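Local coordinates for cytosol aminopeptidase (Coxiella burnetii, PDB 3IJ3), which probably acts as a manganese-dependent aminopeptidase of the M17 family, removing single amino acids from the N-terminal ends of peptides, at residues D175-P180 and K272-A277; M184-L189 and G251-S256; Y220-A225 and R310-G315; P229-D234 and I300-N305; M267-K272 and F451-E456. One frame throughout, in Å; residues are numbered along the deposited sequence. Where two conformers were deposited one is given.

Interaction 1 (D175-P180 and K272-A277); sequences DLINTP and KDMGGA. With LI (lithium ion), chain C.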
# COMPACT_ATOMS: atom_id res chain seq x y z
N ASP A 175 -34.51 -6.19 6.34
CA ASP A 175 -34.92 -5.69 5.01
C ASP A 175 -34.32 -4.32 4.70
O ASP A 175 -33.79 -4.11 3.60
CB ASP A 175 -36.46 -5.62 4.87
CG ASP A 175 -37.14 -6.99 4.69
OD1 ASP A 175 -36.48 -8.01 4.43
OD2 ASP A 175 -38.40 -7.02 4.79
N LEU A 176 -34.40 -3.38 5.66
CA LEU A 176 -33.88 -2.04 5.43
C LEU A 176 -32.37 -2.08 5.18
O LEU A 176 -31.87 -1.43 4.27
CB LEU A 176 -34.21 -1.13 6.61
CG LEU A 176 -35.70 -0.82 6.79
CD1 LEU A 176 -35.94 -0.03 8.13
CD2 LEU A 176 -36.26 -0.03 5.59
N ILE A 177 -31.64 -2.84 5.99
CA ILE A 177 -30.18 -2.95 5.83
C ILE A 177 -29.83 -3.63 4.51
O ILE A 177 -28.95 -3.16 3.77
CB ILE A 177 -29.54 -3.68 7.03
CG1 ILE A 177 -29.66 -2.81 8.28
CG2 ILE A 177 -28.02 -4.01 6.75
CD1 ILE A 177 -29.37 -3.55 9.57
N ASN A 178 -30.53 -4.72 4.20
CA ASN A 178 -30.28 -5.46 2.95
C ASN A 178 -30.61 -4.69 1.66
O ASN A 178 -30.07 -5.00 0.59
CB ASN A 178 -31.04 -6.79 2.96
CG ASN A 178 -30.40 -7.84 3.84
OD1 ASN A 178 -29.18 -7.87 3.99
ND2 ASN A 178 -31.20 -8.78 4.31
N THR A 179 -31.53 -3.73 1.73
CA THR A 179 -31.92 -3.02 0.50
C THR A 179 -30.73 -2.21 -0.01
O THR A 179 -30.14 -1.42 0.71
CB THR A 179 -33.12 -2.09 0.74
OG1 THR A 179 -34.21 -2.87 1.24
CG2 THR A 179 -33.55 -1.38 -0.59
N PRO A 180 -30.37 -2.43 -1.27
CA PRO A 180 -29.29 -1.64 -1.85
C PRO A 180 -29.49 -0.15 -1.65
O PRO A 180 -30.64 0.35 -1.72
CB PRO A 180 -29.40 -1.96 -3.34
CG PRO A 180 -29.95 -3.30 -3.37
CD PRO A 180 -30.91 -3.40 -2.22
N LYS A 272 -25.03 -0.71 4.47
CA LYS A 272 -25.44 -0.97 5.86
C LYS A 272 -25.15 0.15 6.81
O LYS A 272 -25.46 0.03 8.01
CB LYS A 272 -24.78 -2.25 6.43
CG LYS A 272 -23.33 -2.10 6.94
CD LYS A 272 -22.81 -3.42 7.46
CE LYS A 272 -21.35 -3.36 7.90
NZ LYS A 272 -21.19 -2.46 9.08
N ASP A 273 -24.58 1.26 6.33
CA ASP A 273 -24.24 2.34 7.26
C ASP A 273 -25.45 3.14 7.80
O ASP A 273 -25.29 4.13 8.54
CB ASP A 273 -23.14 3.25 6.70
CG ASP A 273 -22.17 3.71 7.78
OD1 ASP A 273 -21.95 2.96 8.76
OD2 ASP A 273 -21.64 4.82 7.66
N MET A 274 -26.64 2.69 7.43
CA MET A 274 -27.89 3.20 7.99
C MET A 274 -28.48 2.18 8.98
O MET A 274 -29.64 2.30 9.40
CB MET A 274 -28.92 3.57 6.92
CG MET A 274 -29.11 2.63 5.78
SD MET A 274 -29.48 0.92 6.20
CE MET A 274 -31.15 1.12 6.82
N GLY A 275 -27.68 1.20 9.38
CA GLY A 275 -28.12 0.16 10.33
C GLY A 275 -28.56 0.73 11.67
O GLY A 275 -29.49 0.23 12.27
N GLY A 276 -27.95 1.81 12.10
CA GLY A 276 -28.33 2.42 13.37
C GLY A 276 -29.74 2.98 13.29
O GLY A 276 -30.53 2.86 14.24
N ALA A 277 -30.07 3.59 12.15
CA ALA A 277 -31.40 4.13 11.91
C ALA A 277 -32.40 2.97 11.92
O ALA A 277 -33.50 3.07 12.50
CB ALA A 277 -31.46 4.87 10.56
LI LI C . -20.19 6.01 7.97
O HOH W 1 -18.49 5.91 8.84
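M274 curls back on itself: CG stands between the backbone N and the carbonyl carbon (chi1 44°), and further bends at chi2 and chi3 swing the thioether over to L176 and I177. There CE of M274 lies 3.8 Å from CB of L176, and SD rests 4.0 Å from CA of I177. I177 divides its two branches between two neighbours, because CG2 is anti to the backbone N while CG1 lies beside it (chi1 -67°). CG2 of I177 meets CB of K272 at 3.7 Å, the two side chains running across each other at a slant. CG1 takes the other direction and packs 3.9 Å from CA of G275, directly on the backbone of the first helical turn.

The contact joins the C-terminal end of helix 157-178, which, as in other M17 aminopeptidases, probably connects the N-terminal and catalytic domains, to the start of helix 275-289. M274 is the N-cap of that second helix. The neighbouring D273 turns away from the packing and binds the lithium ion through OD2 at 1.9 Å, while its OD1 is engaged by K250 and T359. At the end of the first helix D175 O is gripped twice by T179, at 2.7 Å by OG1 and at 3.0 Å by N, which arrive from opposite faces of its carbonyl plane. L176, meanwhile, also reaches A278 and L281 further along helix 275-289.

Interaction 2 (M184-L189 and G251-S256); sequences MGPSEL and GVCFDS. With LI (lithium ion), chain C.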
# COMPACT_ATOMS: atom_id res chain seq x y z
N MET A 184 -32.71 2.68 -1.22
CA MET A 184 -32.85 2.99 0.20
C MET A 184 -32.01 4.23 0.52
O MET A 184 -31.02 4.16 1.29
CB MET A 184 -32.47 1.80 1.09
CG MET A 184 -32.71 2.01 2.58
SD MET A 184 -34.39 2.52 3.02
CE MET A 184 -35.39 1.20 2.29
N GLY A 185 -32.42 5.34 -0.07
CA GLY A 185 -31.80 6.62 0.21
C GLY A 185 -32.57 7.34 1.31
O GLY A 185 -33.48 6.80 1.91
N PRO A 186 -32.22 8.61 1.57
CA PRO A 186 -32.89 9.34 2.65
C PRO A 186 -34.42 9.37 2.54
O PRO A 186 -35.12 9.19 3.55
CB PRO A 186 -32.27 10.74 2.57
CG PRO A 186 -30.90 10.49 2.01
CD PRO A 186 -31.09 9.35 1.00
N SER A 187 -34.93 9.58 1.33
CA SER A 187 -36.37 9.63 1.08
C SER A 187 -37.04 8.30 1.37
O SER A 187 -38.09 8.25 2.00
CB SER A 187 -36.65 10.02 -0.38
OG SER A 187 -36.16 11.32 -0.64
N GLU A 188 -36.41 7.20 0.94
CA GLU A 188 -36.96 5.87 1.17
C GLU A 188 -36.95 5.51 2.66
O GLU A 188 -37.86 4.83 3.15
CB GLU A 188 -36.24 4.80 0.35
CG GLU A 188 -36.46 4.91 -1.16
CD GLU A 188 -35.61 5.94 -1.85
OE1 GLU A 188 -34.60 6.44 -1.30
OE2 GLU A 188 -35.96 6.25 -3.01
N LEU A 189 -35.93 5.97 3.35
CA LEU A 189 -35.82 5.74 4.79
C LEU A 189 -36.94 6.53 5.48
O LEU A 189 -37.64 6.01 6.37
CB LEU A 189 -34.44 6.13 5.28
CG LEU A 189 -34.06 5.80 6.71
CD1 LEU A 189 -34.30 4.28 6.98
CD2 LEU A 189 -32.60 6.21 6.97
N GLY A 251 -28.43 7.34 10.07
CA GLY A 251 -29.01 6.97 8.79
C GLY A 251 -28.13 7.32 7.60
O GLY A 251 -28.59 7.98 6.67
N VAL A 252 -26.88 6.85 7.59
CA VAL A 252 -26.00 7.11 6.43
C VAL A 252 -26.32 6.02 5.41
O VAL A 252 -25.83 4.89 5.50
CB VAL A 252 -24.53 7.15 6.84
CG1 VAL A 252 -23.61 7.34 5.63
CG2 VAL A 252 -24.31 8.30 7.82
N CYS A 253 -27.19 6.36 4.46
CA CYS A 253 -27.71 5.40 3.48
C CYS A 253 -26.64 4.75 2.61
O CYS A 253 -26.79 3.59 2.20
CB CYS A 253 -28.83 6.04 2.68
SG CYS A 253 -30.27 6.40 3.78
N PHE A 254 -25.59 5.51 2.33
CA PHE A 254 -24.40 4.97 1.68
C PHE A 254 -23.22 5.82 2.12
O PHE A 254 -23.32 7.05 2.22
CB PHE A 254 -24.46 4.90 0.16
CG PHE A 254 -23.32 4.13 -0.41
CD1 PHE A 254 -23.30 2.74 -0.30
CD2 PHE A 254 -22.23 4.77 -0.99
CE1 PHE A 254 -22.23 2.00 -0.76
CE2 PHE A 254 -21.15 4.02 -1.47
CZ PHE A 254 -21.14 2.65 -1.34
N ASP A 255 -22.12 5.15 2.46
CA ASP A 255 -20.92 5.84 2.86
C ASP A 255 -19.74 5.51 1.92
O ASP A 255 -19.20 4.41 1.95
CB ASP A 255 -20.58 5.49 4.31
CG ASP A 255 -19.45 6.34 4.89
OD1 ASP A 255 -19.01 7.30 4.23
OD2 ASP A 255 -19.03 5.99 6.02
N SER A 256 -19.39 6.45 1.06
CA SER A 256 -18.23 6.29 0.19
C SER A 256 -16.96 6.66 0.93
O SER A 256 -15.85 6.41 0.43
CB SER A 256 -18.34 7.23 -1.00
OG SER A 256 -18.29 8.60 -0.56
LI LI C . -20.19 6.01 7.97
O HOH W 2 -29.21 2.23 2.30
O HOH W 1 -18.49 5.91 8.84
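C253 is pressed against the backbone of M184 and G185 and the side chains of P186 and L189. Its SG is anti to the carbonyl carbon (chi1 -65°), a torsion that lays the sulfur over the start of helix 186-200. Van der Waals packing does most of the work. CB of C253 comes to 3.2 Å from O of M184, a close fit, and SG lies 3.5 Å from C of G185. On the helix itself CD2 of L189 approaches SG of C253 to 4.0 Å and also touches CA of G251, where the absence of a side chain lets the leucine lie on the strand backbone.

The polar link is water 2, which lies between two carbonyls, 2.8 Å from both O of M184 and O of C253. More acceptors lie in its reach than it has protons. Within the first segment the N-cap residue G185 donates from N to OE1 of E188 over 2.7 Å, one half of a capping box. The bond is bent, 137° at the hydrogen, and meets the carboxylate from above its plane.

Metal coordination lies at the far end of the second segment. The chain turns a corner at C253, and two residues later OD2 of D255 binds the lithium ion at 2.3 Å, with D273, E334 and water 1. The chemistry is therefore divided: the corner residue packs on main chain and apolar side chains, with a water beside it, while OD1 of D255 is held by G257 and N305, which would orient the carboxylate toward the metal, consistent with the manganese site of the family.

Interaction 3 (Y220-A225 and R310-G315); sequences YAVGRA and RSYRPG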
# COMPACT_ATOMS: atom_id res chain seq x y z
N TYR A 220 -26.58 18.70 7.19
CA TYR A 220 -26.52 19.23 5.85
C TYR A 220 -25.10 19.14 5.25
O TYR A 220 -24.95 18.72 4.10
CB TYR A 220 -27.02 20.66 5.80
CG TYR A 220 -26.87 21.26 4.43
CD1 TYR A 220 -27.76 20.92 3.43
CD2 TYR A 220 -25.83 22.14 4.13
CE1 TYR A 220 -27.62 21.44 2.13
CE2 TYR A 220 -25.69 22.66 2.85
CZ TYR A 220 -26.59 22.31 1.86
OH TYR A 220 -26.44 22.80 0.59
N ALA A 221 -24.09 19.53 6.01
CA ALA A 221 -22.70 19.54 5.48
C ALA A 221 -22.27 18.14 5.01
O ALA A 221 -21.71 17.99 3.92
CB ALA A 221 -21.72 20.10 6.54
N VAL A 222 -22.59 17.13 5.81
CA VAL A 222 -22.21 15.75 5.45
C VAL A 222 -22.94 15.27 4.21
O VAL A 222 -22.33 14.72 3.32
CB VAL A 222 -22.44 14.78 6.63
CG1 VAL A 222 -22.31 13.33 6.22
CG2 VAL A 222 -21.47 15.09 7.76
N GLY A 223 -24.24 15.51 4.14
CA GLY A 223 -25.02 15.00 3.03
C GLY A 223 -25.19 15.84 1.80
O GLY A 223 -25.76 15.35 0.83
N ARG A 224 -24.60 17.03 1.76
CA ARG A 224 -24.89 17.94 0.65
C ARG A 224 -24.37 17.53 -0.71
O ARG A 224 -24.89 18.00 -1.71
CB ARG A 224 -24.43 19.34 0.98
CG ARG A 224 -22.98 19.46 0.93
CD ARG A 224 -22.50 20.85 1.40
NE ARG A 224 -21.12 20.97 0.96
CZ ARG A 224 -20.15 21.62 1.59
NH1 ARG A 224 -20.36 22.22 2.77
NH2 ARG A 224 -18.93 21.60 1.06
N ALA A 225 -23.35 16.65 -0.76
CA ALA A 225 -22.77 16.21 -2.01
C ALA A 225 -23.56 15.13 -2.70
O ALA A 225 -23.35 14.90 -3.88
CB ALA A 225 -21.31 15.71 -1.78
N ARG A 310 -19.65 18.98 -4.62
CA ARG A 310 -20.06 19.67 -3.37
C ARG A 310 -19.56 19.04 -2.07
O ARG A 310 -19.90 19.52 -0.97
CB ARG A 310 -21.58 19.77 -3.31
CG ARG A 310 -22.20 20.55 -4.45
CD ARG A 310 -23.73 20.61 -4.35
NE ARG A 310 -24.37 19.29 -4.26
CZ ARG A 310 -24.81 18.55 -5.30
NH1 ARG A 310 -24.69 18.98 -6.56
NH2 ARG A 310 -25.38 17.38 -5.07
N SER A 311 -18.71 18.01 -2.16
CA SER A 311 -18.22 17.34 -0.96
C SER A 311 -17.56 18.24 0.09
O SER A 311 -16.68 19.08 -0.25
CB SER A 311 -17.19 16.26 -1.35
OG SER A 311 -17.82 15.15 -2.00
N TYR A 312 -17.95 18.05 1.35
CA TYR A 312 -17.30 18.73 2.48
C TYR A 312 -15.86 18.18 2.53
O TYR A 312 -15.58 17.03 2.12
CB TYR A 312 -18.13 18.63 3.76
CG TYR A 312 -18.03 17.37 4.60
CD1 TYR A 312 -17.95 17.46 5.97
CD2 TYR A 312 -18.06 16.08 4.04
CE1 TYR A 312 -17.88 16.34 6.78
CE2 TYR A 312 -17.98 14.94 4.85
CZ TYR A 312 -17.90 15.08 6.22
OH TYR A 312 -17.81 13.99 7.07
N ARG A 313 -14.93 19.00 3.00
CA ARG A 313 -13.53 18.70 2.87
C ARG A 313 -12.73 18.62 4.15
O ARG A 313 -13.10 19.22 5.16
CB ARG A 313 -12.88 19.86 2.10
CG ARG A 313 -13.63 20.34 0.86
CD ARG A 313 -13.19 21.77 0.47
NE ARG A 313 -13.98 22.35 -0.61
CZ ARG A 313 -15.17 22.95 -0.43
NH1 ARG A 313 -15.71 23.09 0.79
NH2 ARG A 313 -15.82 23.42 -1.48
N PRO A 314 -11.59 17.93 4.09
CA PRO A 314 -10.66 17.95 5.22
C PRO A 314 -10.28 19.38 5.48
O PRO A 314 -9.99 20.12 4.54
CB PRO A 314 -9.46 17.16 4.71
CG PRO A 314 -10.06 16.19 3.69
CD PRO A 314 -11.25 16.92 3.07
N GLY A 315 -10.32 19.80 6.74
CA GLY A 315 -9.99 21.16 7.09
C GLY A 315 -11.22 22.06 7.15
O GLY A 315 -11.15 23.15 7.74
O HOH W 3 -20.55 16.59 1.68
O HOH W 4 -21.63 16.82 -5.29
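Carbonyl O of R310 is gripped by the guanidinium of R224: NE donates over 2.7 Å, nearly along the C=O axis and near the guanidinium plane, and NH2 adds a weak bond at 3.1 Å. The reverse bond also forms: NE of R310 donates to O of R224 over 2.9 Å in an almost straight bond (173°), so each arginine holds the other's backbone. The chain of R224 gets there because it runs extended from CG to NE, whereas that of R310 bends at chi3.

Two waters lie between the segments: water 4 bridges O of A225 and N of R310, and water 3 accepts from N of Y312 beside O of A221. Y312 turns its ring face to V222, whose CA stands 4.3 Å from the ring centroid in a CH-pi contact. NH2 of R224 and NH1 of R313 lie 3.6 Å apart; both make salt bridges to E182 of the third subunit, which draws the guanidinium groups together.

The contact fastens the loop between strands 295-305 and 317-319 to the end of helix 217-223, with V222 also packed on strand 295-305 and helix 335-347, at an interface with the third subunit of the hexamer.

Interaction 4 (P229-D234 and I300-N305); sequences PPLLID and IPAVEN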
# COMPACT_ATOMS: atom_id res chain seq x y z
N PRO A 229 -30.85 14.44 -1.56
CA PRO A 229 -30.57 15.38 -0.48
C PRO A 229 -30.79 14.87 0.94
O PRO A 229 -31.61 13.97 1.14
CB PRO A 229 -31.47 16.58 -0.78
CG PRO A 229 -32.37 16.19 -1.85
CD PRO A 229 -31.90 14.92 -2.47
N PRO A 230 -30.07 15.47 1.90
CA PRO A 230 -30.16 15.05 3.29
C PRO A 230 -31.43 15.53 3.98
O PRO A 230 -32.04 16.53 3.56
CB PRO A 230 -28.94 15.71 3.91
CG PRO A 230 -28.78 16.98 3.16
CD PRO A 230 -29.12 16.59 1.73
N LEU A 231 -31.79 14.84 5.05
CA LEU A 231 -32.97 15.20 5.83
C LEU A 231 -32.86 14.67 7.25
O LEU A 231 -31.97 13.88 7.56
CB LEU A 231 -34.22 14.73 5.13
CG LEU A 231 -34.35 13.25 4.78
CD1 LEU A 231 -34.90 12.55 6.01
CD2 LEU A 231 -35.26 12.95 3.61
N LEU A 232 -33.74 15.16 8.11
CA LEU A 232 -33.86 14.69 9.47
C LEU A 232 -35.28 14.21 9.67
O LEU A 232 -36.24 14.93 9.36
CB LEU A 232 -33.53 15.78 10.49
CG LEU A 232 -33.74 15.43 11.96
CD1 LEU A 232 -32.80 14.31 12.44
CD2 LEU A 232 -33.58 16.67 12.81
N ILE A 233 -35.42 12.97 10.10
CA ILE A 233 -36.72 12.36 10.41
C ILE A 233 -36.95 12.49 11.93
O ILE A 233 -36.08 12.09 12.70
CB ILE A 233 -36.71 10.87 10.04
CG1 ILE A 233 -36.39 10.70 8.56
CG2 ILE A 233 -38.07 10.19 10.38
CD1 ILE A 233 -35.82 9.31 8.22
N ASP A 234 -38.13 12.97 12.34
CA ASP A 234 -38.48 13.22 13.75
C ASP A 234 -39.88 12.68 14.01
O ASP A 234 -40.86 13.26 13.56
CB ASP A 234 -38.40 14.73 14.00
CG ASP A 234 -38.57 15.14 15.48
OD1 ASP A 234 -38.80 14.29 16.35
OD2 ASP A 234 -38.46 16.38 15.77
N ILE A 300 -33.76 10.50 13.31
CA ILE A 300 -32.84 9.86 12.36
C ILE A 300 -32.31 10.87 11.31
O ILE A 300 -33.08 11.36 10.47
CB ILE A 300 -33.53 8.70 11.59
CG1 ILE A 300 -33.90 7.56 12.53
CG2 ILE A 300 -32.66 8.21 10.43
CD1 ILE A 300 -34.87 6.51 11.90
N PRO A 301 -31.01 11.22 11.42
CA PRO A 301 -30.39 11.99 10.36
C PRO A 301 -30.21 11.03 9.19
O PRO A 301 -29.59 9.95 9.35
CB PRO A 301 -29.05 12.43 10.95
CG PRO A 301 -28.91 11.77 12.25
CD PRO A 301 -30.14 11.05 12.60
N ALA A 302 -30.72 11.39 8.02
CA ALA A 302 -30.69 10.52 6.84
C ALA A 302 -29.94 11.23 5.72
O ALA A 302 -30.39 12.28 5.21
CB ALA A 302 -32.11 10.11 6.44
N VAL A 303 -28.78 10.69 5.37
CA VAL A 303 -27.92 11.30 4.37
C VAL A 303 -27.12 10.26 3.59
O VAL A 303 -27.11 9.07 3.94
CB VAL A 303 -26.84 12.16 5.08
CG1 VAL A 303 -27.41 13.15 6.12
CG2 VAL A 303 -25.77 11.28 5.80
N GLU A 304 -26.50 10.70 2.49
CA GLU A 304 -25.51 9.89 1.79
C GLU A 304 -24.21 10.66 1.96
O GLU A 304 -24.21 11.89 1.87
CB GLU A 304 -25.79 9.69 0.28
CG GLU A 304 -24.70 8.79 -0.45
CD GLU A 304 -25.08 8.32 -1.88
OE1 GLU A 304 -26.25 8.54 -2.28
OE2 GLU A 304 -24.20 7.72 -2.62
N ASN A 305 -23.11 9.95 2.25
CA ASN A 305 -21.79 10.58 2.35
C ASN A 305 -21.15 10.32 0.99
O ASN A 305 -20.55 9.29 0.77
CB ASN A 305 -20.97 9.99 3.49
CG ASN A 305 -19.69 10.77 3.77
OD1 ASN A 305 -19.58 11.97 3.44
ND2 ASN A 305 -18.71 10.11 4.41
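Between L231 and A302 two backbone bonds run in both directions, A302 N to L231 O at 2.8 Å and L231 N to A302 O at 2.9 Å. I233 and I300 form the next hydrogen-bonded pair, while L232 and P301 make the non-hydrogen-bonded pair between them, a place where the missing N-H of proline costs no bond to this partner. The strands are antiparallel, their directions 152° apart.

On the face of L231, A302, I233 and I300, CD1 of L231 sits 3.7 Å from CB of A302; L231 takes chi1 56°, with CG tucked over its own main chain, and this leans CD1 across to the other strand. The two isoleucines lie side by side, CD1 of I233 at 4.0 Å from CG2 of I300. Just before the strand P230 CB packs on CG1 of V303 at 3.7 Å.

Further out, helix 186-200 covers L231, I233 and A302 through P186, A190 and V193, and I219 of helix 217-223 packs on L232, P301 and V303. Strand 231-237 is flanked by strand 203-208, and strand 295-305 by the parallel strands 244-252 and 254-255, which places this pair within the mixed central sheet of the alpha/beta catalytic domain.

Interaction 5 (M267-K272 and F451-E456); sequences MLLMKK and FAWNLE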
# COMPACT_ATOMS: atom_id res chain seq x y z
N MET A 267 -15.71 -0.24 1.21
CA MET A 267 -16.96 0.34 0.74
C MET A 267 -18.03 -0.71 0.38
O MET A 267 -19.22 -0.41 0.29
CB MET A 267 -16.63 1.22 -0.48
CG MET A 267 -17.55 2.40 -0.65
SD MET A 267 -17.37 3.27 -2.23
CE MET A 267 -15.71 3.99 -2.19
N LEU A 268 -17.61 -1.95 0.22
CA LEU A 268 -18.50 -2.98 -0.28
C LEU A 268 -19.80 -3.16 0.49
O LEU A 268 -20.84 -3.41 -0.12
CB LEU A 268 -17.74 -4.31 -0.35
CG LEU A 268 -18.46 -5.48 -0.99
CD1 LEU A 268 -18.90 -5.15 -2.40
CD2 LEU A 268 -17.55 -6.71 -0.95
N LEU A 269 -19.75 -3.09 1.82
CA LEU A 269 -20.97 -3.31 2.63
C LEU A 269 -21.64 -2.02 3.07
O LEU A 269 -22.59 -2.06 3.86
CB LEU A 269 -20.62 -4.09 3.90
CG LEU A 269 -20.00 -5.48 3.71
CD1 LEU A 269 -19.87 -6.16 5.06
CD2 LEU A 269 -20.83 -6.34 2.77
N MET A 270 -21.23 -0.88 2.50
CA MET A 270 -21.68 0.40 3.02
C MET A 270 -23.15 0.79 2.86
O MET A 270 -23.57 1.80 3.40
CB MET A 270 -20.73 1.50 2.63
CG MET A 270 -19.40 1.41 3.33
SD MET A 270 -19.48 1.49 5.16
CE MET A 270 -19.42 -0.27 5.59
N LYS A 271 -23.92 -0.02 2.15
CA LYS A 271 -25.38 0.15 2.16
C LYS A 271 -25.85 -0.06 3.62
O LYS A 271 -26.94 0.37 4.00
CB LYS A 271 -26.08 -0.86 1.24
CG LYS A 271 -26.01 -2.32 1.68
CD LYS A 271 -26.67 -3.23 0.65
CE LYS A 271 -26.66 -4.67 1.12
NZ LYS A 271 -27.37 -5.66 0.23
N LYS A 272 -25.03 -0.71 4.47
CA LYS A 272 -25.44 -0.97 5.86
C LYS A 272 -25.15 0.15 6.81
O LYS A 272 -25.46 0.03 8.01
CB LYS A 272 -24.78 -2.25 6.43
CG LYS A 272 -23.33 -2.10 6.94
CD LYS A 272 -22.81 -3.42 7.46
CE LYS A 272 -21.35 -3.36 7.90
NZ LYS A 272 -21.19 -2.46 9.08
N PHE A 451 -22.33 -3.60 14.45
CA PHE A 451 -21.87 -3.96 13.09
C PHE A 451 -23.09 -4.15 12.14
O PHE A 451 -23.00 -3.86 10.95
CB PHE A 451 -20.96 -5.17 13.19
CG PHE A 451 -20.32 -5.55 11.89
CD1 PHE A 451 -19.39 -4.73 11.30
CD2 PHE A 451 -20.61 -6.76 11.29
CE1 PHE A 451 -18.80 -5.08 10.10
CE2 PHE A 451 -19.99 -7.11 10.10
CZ PHE A 451 -19.10 -6.27 9.52
N ALA A 452 -24.20 -4.65 12.68
CA ALA A 452 -25.48 -4.79 11.96
C ALA A 452 -25.43 -5.68 10.74
O ALA A 452 -26.18 -5.46 9.81
CB ALA A 452 -26.02 -3.38 11.58
N TRP A 453 -24.59 -6.71 10.76
CA TRP A 453 -24.42 -7.58 9.62
C TRP A 453 -23.86 -8.94 10.01
O TRP A 453 -23.06 -9.03 10.95
CB TRP A 453 -23.43 -6.89 8.66
CG TRP A 453 -23.23 -7.50 7.31
CD1 TRP A 453 -22.32 -8.46 6.97
CD2 TRP A 453 -23.94 -7.19 6.11
NE1 TRP A 453 -22.42 -8.76 5.62
CE2 TRP A 453 -23.41 -7.99 5.08
CE3 TRP A 453 -24.97 -6.30 5.80
CZ2 TRP A 453 -23.86 -7.93 3.78
CZ3 TRP A 453 -25.42 -6.24 4.50
CH2 TRP A 453 -24.90 -7.07 3.52
N ASN A 454 -24.33 -9.98 9.34
CA ASN A 454 -23.82 -11.33 9.47
C ASN A 454 -22.88 -11.58 8.29
O ASN A 454 -23.32 -11.68 7.13
CB ASN A 454 -24.94 -12.37 9.43
CG ASN A 454 -25.90 -12.25 10.59
OD1 ASN A 454 -25.48 -12.05 11.74
ND2 ASN A 454 -27.21 -12.42 10.32
N LEU A 455 -21.59 -11.74 8.57
CA LEU A 455 -20.62 -12.04 7.52
C LEU A 455 -20.71 -13.50 7.04
O LEU A 455 -20.41 -13.80 5.90
CB LEU A 455 -19.21 -11.78 8.04
CG LEU A 455 -18.88 -10.31 8.27
CD1 LEU A 455 -17.68 -10.14 9.17
CD2 LEU A 455 -18.69 -9.60 6.91
N GLU A 456 -21.16 -14.37 7.91
CA GLU A 456 -21.27 -15.79 7.61
C GLU A 456 -22.68 -16.30 7.86
O GLU A 456 -23.39 -15.75 8.67
CB GLU A 456 -20.40 -16.57 8.60
CG GLU A 456 -18.93 -16.18 8.69
CD GLU A 456 -18.34 -16.58 10.05
OE1 GLU A 456 -18.88 -16.13 11.10
OE2 GLU A 456 -17.32 -17.30 10.07
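L269, K271 and K272 meet W453 from a type I turn, M267 to M270, that runs on into a 3-10 segment, 270-272, and faces the end of strand 445-454.

L269 lies over one face of the indole, with CD1 3.9 Å from the centroid of the five-membered ring, a CH-pi contact, and CD2 above the same face near the rim, 3.6 Å from CZ2 of W453. Its CD1 also touches CD2 of L455. K271 comes to the ring edge instead: its extended chain crosses the indole at about a right angle, CE 3.8 Å from CH2 of W453, before NZ donates to O of N178.

K272 runs past CB of W453, CD at 3.7 Å, and then bends at chi4 (65°), which brings NZ round to F451. NZ donates to O of F451 over 3.0 Å, in the carbonyl plane and on a lone pair. The same ammonium group lies 4.1 Å from the centroid of the F451 ring, off-centre, in a cation-pi contact, while CE of K272 lies over the ring face. Being received twice by one residue would ease the burial of the lysine's charge.

The arrangement is a lysine held by a cation-pi contact and a main-chain carbonyl of the same residue, joining the loop before helix 275-289 to the C-terminal end of strand 445-454 in the central mixed sheet of the catalytic domain.

How the interactions relate
All five contacts lie in the catalytic domain and are largely buried, but interaction 3 lies farthest from the chain centre, about 28 Å between centres. Interactions 1 and 2 meet at the lithium ion, to which D273 and D255 each contribute, and pack apolar atoms elsewhere. Interaction 4 is backbone-bonded sheet; it adjoins interaction 2 through C253 N to V303 O, and interaction 1 through A277 against I300. Interactions 1 and 5 share K272 and the end of helix 157-178. Cation-pi chemistry marks interaction 5, reciprocal arginine-carbonyl bonds interaction 3, where the third subunit supplies acidic partners. Interaction 3 touches interaction 4 through Y312 and N305.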